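Local coordinates for protein E (PDB 3ZH5), which acts as a multifunctional adhesin that binds host epithelial cells and the host proteins vitronectin, laminin and plasminogen, aiding serum resistance and immune evasion, at residues A[69-74]-A[80-85]. Numbering follows the deposited sequence.
Sequences QYKILN and LTQVRT
Ile72 and Thr81 form a hydrogen-bonded pair in this antiparallel hairpin: Thr81 N reaches Ile72 O at 2.7 Å, and Ile72 N reaches Thr81 O at 3.0 Å. Further along, Tyr70 faces both Val83 and Arg84, a classic beta bulge. Tyr70 O accepts from Val83 N (2.9 Å), while Tyr70 N donates to Arg84 O; the helix-like psi of Val83 (-44°) makes the extra residue fit. Val83 therefore joins Tyr70 and Ile72 on one face, its CB 3.8 Å from Tyr70 CD1 and its CG2 against Ile72 CD1. On the other face, Gln82 bends at chi2 (61°), bringing OE1 within 2.7 Å of Lys71 NZ, which donates to it from slightly off the carbonyl plane. Gln69 lies alongside Thr85, and its NE2 gives Thr85 OG1 a nearly straight bond of 3.1 Å in the amide plane. At the turn end, Leu80 CD1 packs on Leu73 CB (3.8 Å). A water links Ile72 O to Thr81 OG1, which also bonds Thr107. Strand 41-50 flanks 69-74, strand 106-109 pairs with 80-85, and helix 115-128 packs against Leu73 and Leu80.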
# COMPACT_ATOMS: atom_id res chain seq x y z
N GLN A 69 2.84 -3.08 0.64
CA GLN A 69 2.24 -3.54 1.88
C GLN A 69 0.90 -4.16 1.64
O GLN A 69 0.02 -3.54 1.06
CB GLN A 69 2.07 -2.40 2.85
CG GLN A 69 3.40 -1.90 3.35
CD GLN A 69 3.26 -0.83 4.38
OE1 GLN A 69 2.56 0.16 4.19
NE2 GLN A 69 3.94 -1.01 5.49
N TYR A 70 0.76 -5.39 2.12
CA TYR A 70 -0.49 -6.12 2.01
C TYR A 70 -1.47 -5.65 3.05
O TYR A 70 -1.20 -5.74 4.27
CB TYR A 70 -0.19 -7.58 2.25
CG TYR A 70 -1.30 -8.56 1.86
CD1 TYR A 70 -2.56 -8.48 2.43
CD2 TYR A 70 -1.06 -9.56 0.95
CE1 TYR A 70 -3.58 -9.38 2.06
CE2 TYR A 70 -2.05 -10.45 0.57
CZ TYR A 70 -3.31 -10.36 1.14
OH TYR A 70 -4.30 -11.28 0.73
N LYS A 71 -2.60 -5.15 2.59
CA LYS A 71 -3.68 -4.69 3.47
C LYS A 71 -4.94 -5.53 3.33
O LYS A 71 -5.22 -6.05 2.25
CB LYS A 71 -4.05 -3.24 3.09
CG LYS A 71 -2.87 -2.30 3.09
CD LYS A 71 -2.32 -2.04 4.51
CE LYS A 71 -1.46 -0.78 4.48
NZ LYS A 71 -0.71 -0.58 5.72
N ILE A 72 -5.76 -5.56 4.39
CA ILE A 72 -7.08 -6.10 4.34
C ILE A 72 -7.99 -5.06 4.93
O ILE A 72 -7.80 -4.60 6.10
CB ILE A 72 -7.22 -7.42 5.15
CG1 ILE A 72 -6.29 -8.51 4.60
CG2 ILE A 72 -8.68 -7.85 5.17
CD1 ILE A 72 -6.16 -9.74 5.45
N LEU A 73 -8.97 -4.68 4.12
CA LEU A 73 -9.98 -3.71 4.49
C LEU A 73 -11.35 -4.33 4.69
O LEU A 73 -11.86 -5.03 3.82
CB LEU A 73 -10.04 -2.58 3.43
CG LEU A 73 -11.18 -1.58 3.53
CD1 LEU A 73 -10.91 -0.69 4.73
CD2 LEU A 73 -11.28 -0.75 2.22
N ASN A 74 -11.99 -4.01 5.81
CA ASN A 74 -13.41 -4.26 5.99
C ASN A 74 -14.26 -2.99 5.74
O ASN A 74 -14.23 -2.06 6.53
CB ASN A 74 -13.65 -4.80 7.39
CG ASN A 74 -15.07 -5.29 7.57
OD1 ASN A 74 -15.90 -5.18 6.67
ND2 ASN A 74 -15.33 -5.89 8.71
N LEU A 80 -8.81 -1.73 8.97
CA LEU A 80 -7.75 -1.92 7.98
C LEU A 80 -6.64 -2.66 8.69
O LEU A 80 -6.09 -2.14 9.67
CB LEU A 80 -7.16 -0.58 7.52
CG LEU A 80 -6.18 -0.73 6.35
CD1 LEU A 80 -6.92 -1.16 5.11
CD2 LEU A 80 -5.50 0.54 6.00
N THR A 81 -6.34 -3.86 8.23
CA THR A 81 -5.24 -4.66 8.78
C THR A 81 -4.00 -4.58 7.91
O THR A 81 -4.07 -4.74 6.67
CB THR A 81 -5.71 -6.11 8.90
OG1 THR A 81 -6.94 -6.13 9.65
CG2 THR A 81 -4.65 -7.01 9.51
N GLN A 82 -2.87 -4.30 8.54
CA GLN A 82 -1.55 -4.38 7.91
C GLN A 82 -1.07 -5.79 8.11
O GLN A 82 -0.92 -6.25 9.26
CB GLN A 82 -0.58 -3.38 8.55
CG GLN A 82 0.92 -3.59 8.27
CD GLN A 82 1.37 -3.51 6.83
OE1 GLN A 82 0.76 -2.83 5.99
NE2 GLN A 82 2.48 -4.17 6.55
N VAL A 83 -0.80 -6.48 7.00
CA VAL A 83 -0.44 -7.91 7.04
C VAL A 83 1.04 -8.15 6.83
O VAL A 83 1.66 -8.98 7.50
CB VAL A 83 -1.24 -8.70 5.97
CG1 VAL A 83 -0.72 -10.12 5.83
CG2 VAL A 83 -2.70 -8.66 6.35
N ARG A 84 1.62 -7.47 5.86
CA ARG A 84 3.05 -7.65 5.61
C ARG A 84 3.63 -6.55 4.75
O ARG A 84 2.90 -5.78 4.08
CB ARG A 84 3.38 -9.01 5.03
CG ARG A 84 3.14 -9.15 3.56
CD ARG A 84 3.67 -10.45 2.99
NE ARG A 84 5.13 -10.42 2.78
CZ ARG A 84 6.01 -11.21 3.38
NH1 ARG A 84 5.62 -12.15 4.24
NH2 ARG A 84 7.32 -11.10 3.10
N THR A 85 4.96 -6.48 4.83
CA THR A 85 5.74 -5.46 4.16
C THR A 85 6.89 -6.08 3.42
O THR A 85 7.61 -6.91 3.95
CB THR A 85 6.32 -4.47 5.18
OG1 THR A 85 5.25 -3.78 5.82
CG2 THR A 85 7.22 -3.49 4.48
O HOH W 1 -9.37 -5.61 8.44